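Local coordinates for putative TOXIN related protein (PDB 3K0Y) that is of unknown function but may be toxin-related, and joins a NigD-like N-terminal OB domain to a C-terminal beta sandwich domain, at residues S99-D104 / F135-Q140; L120-E125 / G167-N172; D146-E151 / S174-T179; T183-V188 / K200-S205. All blocks are in the same frame, centred on the assembly; numbering follows the deposited sequence.

All four contacts lie in the C-terminal beta sandwich. Contact 2 is the most central: two antiparallel strands of one sheet, with apolar side chains facing the sheet that contacts 1, 3 and 4 all reach. Leu120 of contact 2 meets both Leu138 of contact 1 and Val188 and Leu201 of contact 4, so the interior is continuous. Contact 1 lays a helix end and a water against strand 135-139, outermost in its sheet; contact 3 ties the start of strand 149-155 to a loop through a tyrosine hydroxyl and prolines. Contacts 2 and 4 are both backbone ladders, but only contact 4 carries a salt bridge, on its exposed face. Contacts 3 and 4 share the backbone bond from Leu150 N to Val187 O.

Contact 1 (S99-D104 / F135-Q140); sequences SIYGTD and FINLIQ
The ring of Tyr101 stands between Ile139, which covers one of its faces, and Asn137, which meets its edge. Ile139 CG2 lies 4.0 Å from the centroid of the Tyr101 ring and 16° off the normal, a CH-pi contact. Ile139 presents this methyl because its longer branch, CG1, is tucked between the backbone N and the carbonyl carbon (chi1 70°). Asn137 comes in near the plane of the ring, its ND2 3.4 Å from Tyr101 CD1, with amide and ring turned 64° apart. The same ND2 sits 3.2 Å above the plane of the Phe135 ring, over its centre, so the amide is fitted between two aromatic groups. Phe135 reaches back across the contact: its CE2 lies 4.0 Å from Tyr101 CD1, and Ile100 O approaches its edge in plane.

A single water fills the corner where the backbones draw together. It donates to Tyr101 O at 2.6 Å. A second bond goes to Phe135 O, and the water accepts a third from Asn137 ND2. These three bonds hold the water and help fix the rotation of the Asn137 amide, whose OD1 is taken by Lys87 NZ.

Further out, Ile100 CG2 lies over the other face of the Tyr101 ring, and the phenol OH bonds to Lys91 O. Gly102, with positive phi, turns the chain out of the helix directly after Tyr101. The arrangement is that of a short helix, 97-101, packed by an aromatic side chain against strand 135-139, the outermost of its sheet in a beta sandwich.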
loop_
_atom_site.group_PDB
_atom_site.type_symbol
_atom_site.label_atom_id
_atom_site.label_comp_id
_atom_site.label_asym_id
_atom_site.label_seq_id
_atom_site.Cartn_x
_atom_site.Cartn_y
_atom_site.Cartn_z
ATOM N N SER A 99 18.650 -1.401 -11.809
ATOM C CA SER A 99 18.890 -2.798 -12.073
ATOM C C SER A 99 18.175 -3.752 -11.114
ATOM O O SER A 99 17.704 -4.792 -11.543
ATOM C CB SER A 99 20.393 -3.099 -12.021
ATOM O OG SER A 99 20.514 -4.497 -12.111
ATOM N N ILE A 100 18.146 -3.434 -9.823
ATOM C CA ILE A 100 17.519 -4.289 -8.859
ATOM C C ILE A 100 15.986 -4.046 -8.843
ATOM O O ILE A 100 15.193 -5.004 -8.908
ATOM C CB ILE A 100 18.109 -4.085 -7.476
ATOM C CG1 ILE A 100 19.517 -4.719 -7.390
ATOM C CG2 ILE A 100 17.192 -4.691 -6.394
ATOM C CD1 ILE A 100 20.452 -4.011 -6.375
ATOM N N TYR A 101 15.579 -2.776 -8.805
ATOM C CA TYR A 101 14.189 -2.455 -8.596
ATOM C C TYR A 101 13.389 -2.286 -9.861
ATOM O O TYR A 101 12.172 -2.365 -9.805
ATOM C CB TYR A 101 14.028 -1.253 -7.675
ATOM C CG TYR A 101 14.516 -1.544 -6.292
ATOM C CD1 TYR A 101 13.949 -2.563 -5.551
ATOM C CD2 TYR A 101 15.546 -0.802 -5.716
ATOM C CE1 TYR A 101 14.367 -2.825 -4.291
ATOM C CE2 TYR A 101 15.968 -1.056 -4.418
ATOM C CZ TYR A 101 15.383 -2.071 -3.721
ATOM O OH TYR A 101 15.766 -2.381 -2.449
ATOM N N GLY A 102 14.054 -2.073 -10.989
ATOM C CA GLY A 102 13.399 -2.133 -12.303
ATOM C C GLY A 102 12.993 -0.770 -12.836
ATOM O O GLY A 102 12.920 0.192 -12.105
ATOM N N THR A 103 12.751 -0.691 -14.133
ATOM C CA THR A 103 12.371 0.548 -14.785
ATOM C C THR A 103 11.191 0.282 -15.719
ATOM O O THR A 103 10.896 1.080 -16.640
ATOM C CB THR A 103 13.549 1.129 -15.579
ATOM O OG1 THR A 103 14.095 0.099 -16.383
ATOM C CG2 THR A 103 14.626 1.637 -14.645
ATOM N N ASP A 104 10.502 -0.819 -15.457
ATOM C CA ASP A 104 9.446 -1.266 -16.327
ATOM C C ASP A 104 8.201 -0.409 -16.056
ATOM O O ASP A 104 7.686 -0.402 -14.947
ATOM C CB ASP A 104 9.170 -2.738 -16.085
ATOM C CG ASP A 104 10.276 -3.620 -16.633
ATOM O OD1 ASP A 104 10.629 -3.450 -17.814
ATOM O OD2 ASP A 104 10.779 -4.477 -15.886
ATOM N N PHE A 135 8.576 -7.728 -9.377
ATOM C CA PHE A 135 9.062 -7.223 -8.088
ATOM C C PHE A 135 8.554 -5.794 -7.940
ATOM O O PHE A 135 8.842 -4.977 -8.787
ATOM C CB PHE A 135 10.581 -7.216 -8.152
ATOM C CG PHE A 135 11.302 -7.099 -6.834
ATOM C CD1 PHE A 135 10.776 -7.607 -5.653
ATOM C CD2 PHE A 135 12.600 -6.608 -6.836
ATOM C CE1 PHE A 135 11.493 -7.583 -4.463
ATOM C CE2 PHE A 135 13.354 -6.555 -5.653
ATOM C CZ PHE A 135 12.790 -7.068 -4.449
ATOM N N ILE A 136 7.861 -5.512 -6.840
ATOM C CA ILE A 136 7.106 -4.271 -6.608
ATOM C C ILE A 136 7.692 -3.647 -5.349
ATOM O O ILE A 136 7.716 -4.288 -4.297
ATOM C CB ILE A 136 5.589 -4.559 -6.323
ATOM C CG1 ILE A 136 4.960 -5.434 -7.397
ATOM C CG2 ILE A 136 4.773 -3.308 -6.264
ATOM C CD1 ILE A 136 5.019 -4.766 -8.809
ATOM N N ASN A 137 8.169 -2.413 -5.445
ATOM C CA ASN A 137 8.775 -1.765 -4.280
ATOM C C ASN A 137 8.556 -0.255 -4.197
ATOM O O ASN A 137 8.261 0.406 -5.174
ATOM C CB ASN A 137 10.286 -1.993 -4.280
ATOM C CG ASN A 137 10.656 -3.402 -3.926
ATOM O OD1 ASN A 137 10.616 -3.781 -2.763
ATOM N ND2 ASN A 137 10.986 -4.194 -4.935
ATOM N N LEU A 138 8.782 0.264 -3.014
ATOM C CA LEU A 138 8.774 1.701 -2.766
ATOM C C LEU A 138 10.104 2.007 -2.077
ATOM O O LEU A 138 10.418 1.376 -1.062
ATOM C CB LEU A 138 7.630 2.048 -1.836
ATOM C CG LEU A 138 7.358 3.540 -1.648
ATOM C CD1 LEU A 138 6.755 4.108 -2.914
ATOM C CD2 LEU A 138 6.433 3.738 -0.430
ATOM N N ILE A 139 10.871 2.934 -2.639
ATOM C CA ILE A 139 12.182 3.292 -2.104
ATOM C C ILE A 139 12.374 4.772 -1.927
ATOM O O ILE A 139 11.653 5.598 -2.513
ATOM C CB ILE A 139 13.303 2.788 -2.968
ATOM C CG1 ILE A 139 13.378 3.550 -4.301
ATOM C CG2 ILE A 139 13.147 1.263 -3.174
ATOM C CD1 ILE A 139 14.592 3.124 -5.162
ATOM N N GLN A 140 13.330 5.116 -1.070
ATOM C CA GLN A 140 13.703 6.544 -0.891
ATOM C C GLN A 140 15.035 6.778 -1.563
ATOM O O GLN A 140 16.058 6.331 -1.032
ATOM C CB GLN A 140 13.854 6.869 0.600
ATOM C CG GLN A 140 12.586 6.886 1.390
ATOM C CD GLN A 140 12.865 7.023 2.871
ATOM O OE1 GLN A 140 13.406 6.115 3.497
ATOM N NE2 GLN A 140 12.474 8.139 3.445
HETATM O O HOH W 1 10.802 -3.215 -7.705
#

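Contact 2 (L120-E125 / G167-N172); sequences LNIYFE and GRVAFN
Arg168 lies across Tyr123, its partner in a non-hydrogen-bonded pair, and almost every step of its side chain finds something on the facing strand. CB passes 4.0 Å from Ile122 O. CG then meets the edge of the Tyr123 ring, 3.8 Å from CD1. Extended from CG to NE, the chain keeps NE alongside Tyr123 CD1, and CZ ends 3.8 Å from Tyr123 CD1, which sits over the centre of one face of the guanidinium. The two planes are 60° apart, a tilted meeting and not a flat stack. At the tip, NH1 donates in plane to a water at 2.8 Å that in turn donates to Ile122 O, while NH2 bonds to a nonaethylene glycol molecule, probably from the crystallisation liquor.

The backbones form the antiparallel ladder of strands 119-128 and 163-172, in one sheet of the beta sandwich. Six backbone hydrogen bonds join Leu120 with Phe171, Ile122 with Val169, and Phe124 with Gly167. Strand 163-172 also pairs in parallel with strand 74-88.

The face bearing Ile122, Phe124, Val169 and Phe171 turns inward to Ile136 and Phe152 of the opposing sheet. Here Ile122 CB packs 3.7 Å from Val169 CG1, and Ile122 CD1 touches the edge of the Phe171 ring. A chi1 of 70° swings the Phe124 ring over Gly167 on the facing strand. On the other face Asn121 OD1 lies 3.8 Å from Ala170 CB, and it takes bonds from Arg53 NH1 and from a second water, which also donates to Val169 O.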
loop_
_atom_site.group_PDB
_atom_site.type_symbol
_atom_site.label_atom_id
_atom_site.label_comp_id
_atom_site.label_asym_id
_atom_site.label_seq_id
_atom_site.Cartn_x
_atom_site.Cartn_y
_atom_site.Cartn_z
ATOM N N LEU A 120 0.808 3.649 2.112
ATOM C CA LEU A 120 0.582 4.104 0.764
ATOM C C LEU A 120 -0.036 2.931 -0.010
ATOM O O LEU A 120 0.603 1.904 -0.173
ATOM C CB LEU A 120 1.884 4.546 0.111
ATOM C CG LEU A 120 1.786 5.029 -1.327
ATOM C CD1 LEU A 120 1.044 6.415 -1.373
ATOM C CD2 LEU A 120 3.100 5.088 -2.085
ATOM N N ASN A 121 -1.214 3.156 -0.558
ATOM C CA ASN A 121 -1.983 2.193 -1.277
ATOM C C ASN A 121 -1.967 2.516 -2.758
ATOM O O ASN A 121 -2.139 3.667 -3.138
ATOM C CB ASN A 121 -3.408 2.211 -0.777
ATOM C CG ASN A 121 -3.518 1.849 0.677
ATOM O OD1 ASN A 121 -3.516 0.675 1.021
ATOM N ND2 ASN A 121 -3.613 2.855 1.552
ATOM N N ILE A 122 -1.743 1.504 -3.575
ATOM C CA ILE A 122 -1.668 1.667 -4.970
ATOM C C ILE A 122 -2.463 0.601 -5.685
ATOM O O ILE A 122 -2.419 -0.556 -5.306
ATOM C CB ILE A 122 -0.213 1.627 -5.486
ATOM C CG1 ILE A 122 0.643 2.677 -4.809
ATOM C CG2 ILE A 122 -0.213 1.880 -6.994
ATOM C CD1 ILE A 122 2.152 2.657 -5.206
ATOM N N TYR A 123 -3.236 1.029 -6.681
ATOM C CA TYR A 123 -3.835 0.197 -7.716
ATOM C C TYR A 123 -3.196 0.634 -9.022
ATOM O O TYR A 123 -3.340 1.795 -9.424
ATOM C CB TYR A 123 -5.361 0.426 -7.811
ATOM C CG TYR A 123 -6.075 -0.399 -8.874
ATOM C CD1 TYR A 123 -6.573 -1.667 -8.596
ATOM C CD2 TYR A 123 -6.243 0.099 -10.168
ATOM C CE1 TYR A 123 -7.258 -2.436 -9.582
ATOM C CE2 TYR A 123 -6.906 -0.640 -11.167
ATOM C CZ TYR A 123 -7.404 -1.911 -10.862
ATOM O OH TYR A 123 -8.029 -2.623 -11.848
ATOM N N PHE A 124 -2.525 -0.288 -9.707
ATOM C CA PHE A 124 -1.722 0.046 -10.893
ATOM C C PHE A 124 -1.962 -0.985 -11.962
ATOM O O PHE A 124 -2.471 -2.092 -11.685
ATOM C CB PHE A 124 -0.218 0.139 -10.560
ATOM C CG PHE A 124 0.437 -1.210 -10.236
ATOM C CD1 PHE A 124 0.380 -1.725 -8.967
ATOM C CD2 PHE A 124 1.071 -1.950 -11.226
ATOM C CE1 PHE A 124 0.948 -2.975 -8.672
ATOM C CE2 PHE A 124 1.629 -3.219 -10.941
ATOM C CZ PHE A 124 1.569 -3.703 -9.677
ATOM N N GLU A 125 -1.633 -0.633 -13.194
ATOM C CA GLU A 125 -1.735 -1.581 -14.279
ATOM C C GLU A 125 -0.436 -1.663 -15.012
ATOM O O GLU A 125 0.346 -0.744 -15.010
ATOM C CB GLU A 125 -2.808 -1.163 -15.289
ATOM C CG GLU A 125 -4.234 -1.194 -14.787
ATOM C CD GLU A 125 -5.209 -0.590 -15.810
ATOM O OE1 GLU A 125 -5.187 0.663 -16.058
ATOM O OE2 GLU A 125 -5.974 -1.382 -16.365
ATOM N N GLY A 167 -2.871 -4.695 -10.513
ATOM C CA GLY A 167 -2.328 -5.159 -9.267
ATOM C C GLY A 167 -2.540 -4.153 -8.162
ATOM O O GLY A 167 -2.549 -2.951 -8.403
ATOM N N ARG A 168 -2.579 -4.665 -6.941
ATOM C CA ARG A 168 -2.678 -3.876 -5.753
ATOM C C ARG A 168 -1.485 -4.109 -4.823
ATOM O O ARG A 168 -0.931 -5.206 -4.726
ATOM C CB ARG A 168 -3.952 -4.192 -5.025
ATOM C CG ARG A 168 -5.216 -3.745 -5.716
ATOM C CD ARG A 168 -6.389 -4.130 -4.852
ATOM N NE ARG A 168 -7.654 -3.612 -5.339
ATOM C CZ ARG A 168 -8.122 -2.401 -5.152
ATOM N NH1 ARG A 168 -7.478 -1.456 -4.462
ATOM N NH2 ARG A 168 -9.292 -2.129 -5.668
ATOM N N VAL A 169 -1.071 -3.056 -4.156
ATOM C CA VAL A 169 -0.009 -3.126 -3.170
ATOM C C VAL A 169 -0.275 -2.078 -2.078
ATOM O O VAL A 169 -0.937 -1.040 -2.308
ATOM C CB VAL A 169 1.377 -2.927 -3.874
ATOM C CG1 VAL A 169 1.480 -1.478 -4.510
ATOM C CG2 VAL A 169 2.525 -3.220 -2.929
ATOM N N ALA A 170 0.285 -2.311 -0.905
ATOM C CA ALA A 170 0.292 -1.369 0.206
ATOM C C ALA A 170 1.681 -1.339 0.798
ATOM O O ALA A 170 2.288 -2.403 0.987
ATOM C CB ALA A 170 -0.714 -1.809 1.265
ATOM N N PHE A 171 2.200 -0.124 1.022
ATOM C CA PHE A 171 3.519 0.080 1.639
ATOM C C PHE A 171 3.387 0.757 3.016
ATOM O O PHE A 171 2.747 1.805 3.167
ATOM C CB PHE A 171 4.418 0.930 0.726
ATOM C CG PHE A 171 4.712 0.285 -0.605
ATOM C CD1 PHE A 171 5.633 -0.755 -0.708
ATOM C CD2 PHE A 171 4.120 0.746 -1.773
ATOM C CE1 PHE A 171 5.919 -1.327 -1.931
ATOM C CE2 PHE A 171 4.449 0.173 -3.015
ATOM C CZ PHE A 171 5.310 -0.846 -3.098
ATOM N N ASN A 172 3.980 0.134 4.026
ATOM C CA ASN A 172 3.921 0.643 5.374
ATOM C C ASN A 172 4.824 1.868 5.423
ATOM O O ASN A 172 6.014 1.790 5.113
ATOM C CB ASN A 172 4.366 -0.461 6.347
ATOM C CG ASN A 172 4.098 -0.138 7.790
ATOM O OD1 ASN A 172 4.219 1.010 8.205
ATOM N ND2 ASN A 172 3.836 -1.165 8.596
HETATM O O HOH W 2 -3.529 -1.191 -1.133
HETATM O O HOH W 3 -4.826 -1.169 -3.641
#

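Contact 3 (D146-E151 / S174-T179)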
loop_
_atom_site.group_PDB
_atom_site.type_symbol
_atom_site.label_atom_id
_atom_site.label_comp_id
_atom_site.label_asym_id
_atom_site.label_seq_id
_atom_site.Cartn_x
_atom_site.Cartn_y
_atom_site.Cartn_z
ATOM N N ASP A 146 15.830 14.291 1.513
ATOM C CA ASP A 146 14.533 14.345 0.831
ATOM C C ASP A 146 13.725 13.149 1.329
ATOM O O ASP A 146 13.324 12.303 0.548
ATOM C CB ASP A 146 14.779 14.302 -0.684
ATOM C CG ASP A 146 13.565 14.794 -1.527
ATOM O OD1 ASP A 146 12.449 15.156 -0.961
ATOM O OD2 ASP A 146 13.736 14.794 -2.800
ATOM N N PRO A 147 13.489 13.073 2.648
ATOM C CA PRO A 147 12.881 11.846 3.209
ATOM C C PRO A 147 11.449 11.543 2.702
ATOM O O PRO A 147 11.062 10.366 2.594
ATOM C CB PRO A 147 12.904 12.094 4.721
ATOM C CG PRO A 147 13.043 13.564 4.882
ATOM C CD PRO A 147 13.730 14.097 3.679
ATOM N N TYR A 148 10.728 12.579 2.298
ATOM C CA TYR A 148 9.333 12.444 1.877
ATOM C C TYR A 148 9.160 12.360 0.383
ATOM O O TYR A 148 8.050 12.574 -0.108
ATOM C CB TYR A 148 8.517 13.591 2.443
ATOM C CG TYR A 148 8.577 13.614 3.933
ATOM C CD1 TYR A 148 8.023 12.578 4.669
ATOM C CD2 TYR A 148 9.231 14.640 4.621
ATOM C CE1 TYR A 148 8.076 12.570 6.053
ATOM C CE2 TYR A 148 9.270 14.658 6.033
ATOM C CZ TYR A 148 8.697 13.617 6.728
ATOM O OH TYR A 148 8.710 13.563 8.087
ATOM N N THR A 149 10.246 12.061 -0.330
ATOM C CA THR A 149 10.216 11.851 -1.770
ATOM C C THR A 149 10.514 10.351 -1.947
ATOM O O THR A 149 11.588 9.839 -1.524
ATOM C CB THR A 149 11.235 12.721 -2.585
ATOM O OG1 THR A 149 10.953 14.128 -2.446
ATOM C CG2 THR A 149 11.200 12.355 -4.088
ATOM N N LEU A 150 9.567 9.648 -2.571
ATOM C CA LEU A 150 9.651 8.208 -2.773
ATOM C C LEU A 150 9.548 7.847 -4.238
ATOM O O LEU A 150 9.080 8.651 -5.052
ATOM C CB LEU A 150 8.578 7.515 -1.976
ATOM C CG LEU A 150 8.483 7.857 -0.492
ATOM C CD1 LEU A 150 7.079 7.452 0.049
ATOM C CD2 LEU A 150 9.541 7.124 0.282
ATOM N N GLU A 151 10.018 6.640 -4.581
ATOM C CA GLU A 151 9.872 6.117 -5.926
ATOM C C GLU A 151 9.176 4.755 -5.873
ATOM O O GLU A 151 9.591 3.863 -5.134
ATOM C CB GLU A 151 11.220 5.918 -6.598
ATOM C CG GLU A 151 12.009 7.111 -6.806
ATOM C CD GLU A 151 13.407 6.833 -7.432
ATOM O OE1 GLU A 151 13.867 5.671 -7.504
ATOM O OE2 GLU A 151 14.028 7.816 -7.852
ATOM N N SER A 174 5.524 3.656 8.138
ATOM C CA SER A 174 5.850 3.974 9.509
ATOM C C SER A 174 7.351 4.252 9.711
ATOM O O SER A 174 7.715 4.745 10.743
ATOM C CB SER A 174 5.371 2.837 10.433
ATOM O OG SER A 174 6.143 1.679 10.235
ATOM N N SER A 175 8.189 3.921 8.723
ATOM C CA SER A 175 9.627 4.165 8.732
ATOM C C SER A 175 9.980 5.561 8.225
ATOM O O SER A 175 11.154 5.902 8.203
ATOM C CB SER A 175 10.340 3.126 7.825
ATOM O OG SER A 175 10.046 3.369 6.446
ATOM N N LEU A 176 9.005 6.358 7.787
ATOM C CA LEU A 176 9.295 7.737 7.411
ATOM C C LEU A 176 9.532 8.545 8.695
ATOM O O LEU A 176 8.978 8.199 9.734
ATOM C CB LEU A 176 8.174 8.378 6.611
ATOM C CG LEU A 176 7.931 7.804 5.204
ATOM C CD1 LEU A 176 6.690 8.496 4.612
ATOM C CD2 LEU A 176 9.159 7.919 4.303
ATOM N N PRO A 177 10.363 9.604 8.624
ATOM C CA PRO A 177 10.582 10.365 9.861
ATOM C C PRO A 177 9.286 10.954 10.398
ATOM O O PRO A 177 8.366 11.329 9.623
ATOM C CB PRO A 177 11.613 11.453 9.470
ATOM C CG PRO A 177 12.107 11.123 8.054
ATOM C CD PRO A 177 10.999 10.222 7.449
ATOM N N ASP A 178 9.194 11.007 11.724
ATOM C CA ASP A 178 7.994 11.519 12.381
ATOM C C ASP A 178 7.756 12.943 11.901
ATOM O O ASP A 178 8.674 13.717 11.836
ATOM C CB ASP A 178 8.111 11.475 13.899
ATOM C CG ASP A 178 6.741 11.532 14.585
ATOM O OD1 ASP A 178 5.950 12.460 14.300
ATOM O OD2 ASP A 178 6.435 10.631 15.388
ATOM N N THR A 179 6.533 13.256 11.501
ATOM C CA THR A 179 6.220 14.609 11.062
ATOM C C THR A 179 5.834 15.446 12.266
ATOM O O THR A 179 5.436 16.584 12.108
ATOM C CB THR A 179 5.052 14.657 10.064
ATOM O OG1 THR A 179 3.841 14.344 10.755
ATOM C CG2 THR A 179 5.277 13.704 8.907
#
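Tyr148 OH donates to Pro177 O at 2.7 Å, reaching from the chain just before one strand of the beta sandwich to the loop between strands 163-172 and 184-192. Tyr148 belongs to a type I beta turn, Asp146 to Thr149, that leads into strand 149-155. The hydroxyl does not arrive on a lone pair: it stands above the carbonyl plane, 55° out of it, with a C=O...O angle of 120°. The carbonyl oxygen itself lies at the edge of the tyrosine ring.

Around this bond the contact is apolar. Pro147 and Pro177 cross at about a right angle, Pro147 CB 3.6 Å from Pro177 CG, and Pro177 CD also lies 4.0 Å from Tyr148 CE1. Thr179 turns its methyl to the phenol, CG2 3.5 Å from Tyr148 OH, while its own hydroxyl bonds to Glu182 O. Leu176 touches Leu186 and Tyr203 on the neighbouring strands as well as the turn. Leu176 CD2 lies 4.1 Å from Leu150 CD2 and 3.5 Å from Pro147 O, a carbonyl that accepts a hydrogen bond from Gln140 NE2.

Contact 4 (T183-V188 / K200-S205)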
loop_
_atom_site.group_PDB
_atom_site.type_symbol
_atom_site.label_atom_id
_atom_site.label_comp_id
_atom_site.label_asym_id
_atom_site.label_seq_id
_atom_site.Cartn_x
_atom_site.Cartn_y
_atom_site.Cartn_z
ATOM N N THR A 183 1.204 18.052 8.992
ATOM C CA THR A 183 1.109 17.467 7.663
ATOM C C THR A 183 2.190 17.970 6.683
ATOM O O THR A 183 2.509 19.149 6.656
ATOM C CB THR A 183 -0.263 17.693 7.111
ATOM O OG1 THR A 183 -1.226 17.230 8.080
ATOM C CG2 THR A 183 -0.445 16.877 5.831
ATOM N N VAL A 184 2.761 17.051 5.901
ATOM C CA VAL A 184 3.817 17.356 4.943
ATOM C C VAL A 184 3.412 16.831 3.611
ATOM O O VAL A 184 2.438 16.055 3.518
ATOM C CB VAL A 184 5.205 16.682 5.304
ATOM C CG1 VAL A 184 5.713 17.149 6.691
ATOM C CG2 VAL A 184 5.136 15.159 5.204
ATOM N N ASP A 185 4.172 17.217 2.588
ATOM C CA ASP A 185 3.974 16.751 1.243
ATOM C C ASP A 185 4.778 15.495 0.988
ATOM O O ASP A 185 5.986 15.464 1.252
ATOM C CB ASP A 185 4.405 17.792 0.229
ATOM C CG ASP A 185 3.480 19.000 0.192
ATOM O OD1 ASP A 185 2.364 18.979 0.773
ATOM O OD2 ASP A 185 3.920 19.971 -0.432
ATOM N N LEU A 186 4.100 14.474 0.475
ATOM C CA LEU A 186 4.734 13.218 0.111
ATOM C C LEU A 186 4.665 13.169 -1.391
ATOM O O LEU A 186 3.594 13.315 -1.969
ATOM C CB LEU A 186 3.998 12.054 0.754
ATOM C CG LEU A 186 4.606 10.656 0.713
ATOM C CD1 LEU A 186 5.785 10.542 1.625
ATOM C CD2 LEU A 186 3.591 9.551 1.067
ATOM N N VAL A 187 5.818 13.055 -2.019
ATOM C CA VAL A 187 5.961 13.017 -3.459
ATOM C C VAL A 187 6.316 11.548 -3.791
ATOM O O VAL A 187 7.299 10.996 -3.277
ATOM C CB VAL A 187 7.046 14.015 -3.937
ATOM C CG1 VAL A 187 7.358 13.861 -5.420
ATOM C CG2 VAL A 187 6.592 15.492 -3.636
ATOM N N VAL A 188 5.504 10.925 -4.636
ATOM C CA VAL A 188 5.781 9.612 -5.109
ATOM C C VAL A 188 5.954 9.670 -6.623
ATOM O O VAL A 188 4.985 9.900 -7.352
ATOM C CB VAL A 188 4.628 8.642 -4.773
ATOM C CG1 VAL A 188 4.949 7.252 -5.306
ATOM C CG2 VAL A 188 4.353 8.612 -3.279
ATOM N N LYS A 200 1.479 13.792 -5.656
ATOM C CA LYS A 200 1.731 14.496 -4.418
ATOM C C LYS A 200 0.602 14.282 -3.471
ATOM O O LYS A 200 -0.526 14.668 -3.766
ATOM C CB LYS A 200 1.844 15.978 -4.653
ATOM C CG LYS A 200 3.054 16.420 -5.342
ATOM C CD LYS A 200 3.319 17.918 -5.058
ATOM C CE LYS A 200 4.679 18.348 -5.639
ATOM N NZ LYS A 200 4.711 19.816 -5.857
ATOM N N LEU A 201 0.895 13.722 -2.321
ATOM C CA LEU A 201 -0.118 13.469 -1.331
ATOM C C LEU A 201 0.279 14.170 -0.029
ATOM O O LEU A 201 1.435 14.486 0.213
ATOM C CB LEU A 201 -0.287 11.957 -1.070
ATOM C CG LEU A 201 -0.322 10.973 -2.242
ATOM C CD1 LEU A 201 1.100 10.642 -2.698
ATOM C CD2 LEU A 201 -1.005 9.615 -1.879
ATOM N N LYS A 202 -0.711 14.375 0.816
ATOM C CA LYS A 202 -0.510 14.942 2.141
ATOM C C LYS A 202 -0.292 13.773 3.061
ATOM O O LYS A 202 -1.012 12.801 2.958
ATOM C CB LYS A 202 -1.762 15.720 2.579
ATOM C CG LYS A 202 -2.053 16.928 1.763
ATOM C CD LYS A 202 -1.041 17.980 2.038
ATOM C CE LYS A 202 -1.377 19.320 1.392
ATOM N NZ LYS A 202 -0.152 20.185 1.225
ATOM N N TYR A 203 0.676 13.892 3.963
ATOM C CA TYR A 203 1.055 12.845 4.932
ATOM C C TYR A 203 1.355 13.418 6.334
ATOM O O TYR A 203 2.174 14.335 6.504
ATOM C CB TYR A 203 2.287 12.094 4.440
ATOM C CG TYR A 203 2.749 11.050 5.430
ATOM C CD1 TYR A 203 1.990 9.895 5.663
ATOM C CD2 TYR A 203 3.914 11.217 6.150
ATOM C CE1 TYR A 203 2.385 8.935 6.592
ATOM C CE2 TYR A 203 4.319 10.267 7.089
ATOM C CZ TYR A 203 3.553 9.120 7.287
ATOM O OH TYR A 203 3.941 8.191 8.221
ATOM N N ASN A 204 0.726 12.831 7.335
ATOM C CA ASN A 204 0.941 13.201 8.724
ATOM C C ASN A 204 1.211 11.893 9.458
ATOM O O ASN A 204 0.448 10.965 9.290
ATOM C CB ASN A 204 -0.317 13.896 9.270
ATOM C CG ASN A 204 -0.132 14.465 10.694
ATOM O OD1 ASN A 204 0.397 13.801 11.578
ATOM N ND2 ASN A 204 -0.592 15.691 10.904
ATOM N N SER A 205 2.301 11.802 10.233
ATOM C CA SER A 205 2.591 10.568 10.981
ATOM C C SER A 205 1.497 10.198 11.990
ATOM O O SER A 205 1.383 9.053 12.393
ATOM C CB SER A 205 3.913 10.676 11.740
ATOM O OG SER A 205 4.973 10.882 10.850
#
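Leu186 and Leu201 face each other as a hydrogen-bonded pair, and around them the contact is close-knit. Leu186 N reaches Leu201 O at 2.7 Å, and Leu201 N returns the bond to Leu186 O. The pair Val184 and Tyr203 does the same, with both N-to-O bonds at 2.8 Å. On the inner face, with Leu186, Leu201 and Tyr203, Leu186 CB packs 4.1 Å from Tyr203 CB, while Leu201 CD1 crosses to Val188 CG2 at 3.9 Å. Val184 CG2 comes within 3.3 Å of Tyr203 O and also meets the edge of the Tyr203 ring.

The other face, with Asp185, Val187, Lys200 and Lys202, is largely exposed and carries one salt bridge. Lys202 bends at its second torsion (chi2 -71°) and runs beside Asp185, both pointing the same way, until Lys202 NZ meets Asp185 OD1 at 2.8 Å, on the syn lone pair of that oxygen. Next along, Lys200 stays extended beside Val187, its aliphatic carbons touching Val187 CG2; Lys200 NZ is not in contact with Asp185 but might still favour its negative charge. At the end of the ladder away from the hairpin turn, buried Asn204 gives a long bond of 3.3 Å from ND2 to Thr183 OG1, which lies near the amide plane. The amide has further partners, ND2 with Gly181 O and OD1 with Asp206 N.

This is the hairpin of strands 184-192 and 195-203, the latter at the border of its four-stranded sheet. Strand 184-192 pairs in parallel with strand 149-155 through backbone bonds of Val187 with Tyr148 and Leu150, and the leucine face packs on Ile115 and Leu120 of the opposing sheet.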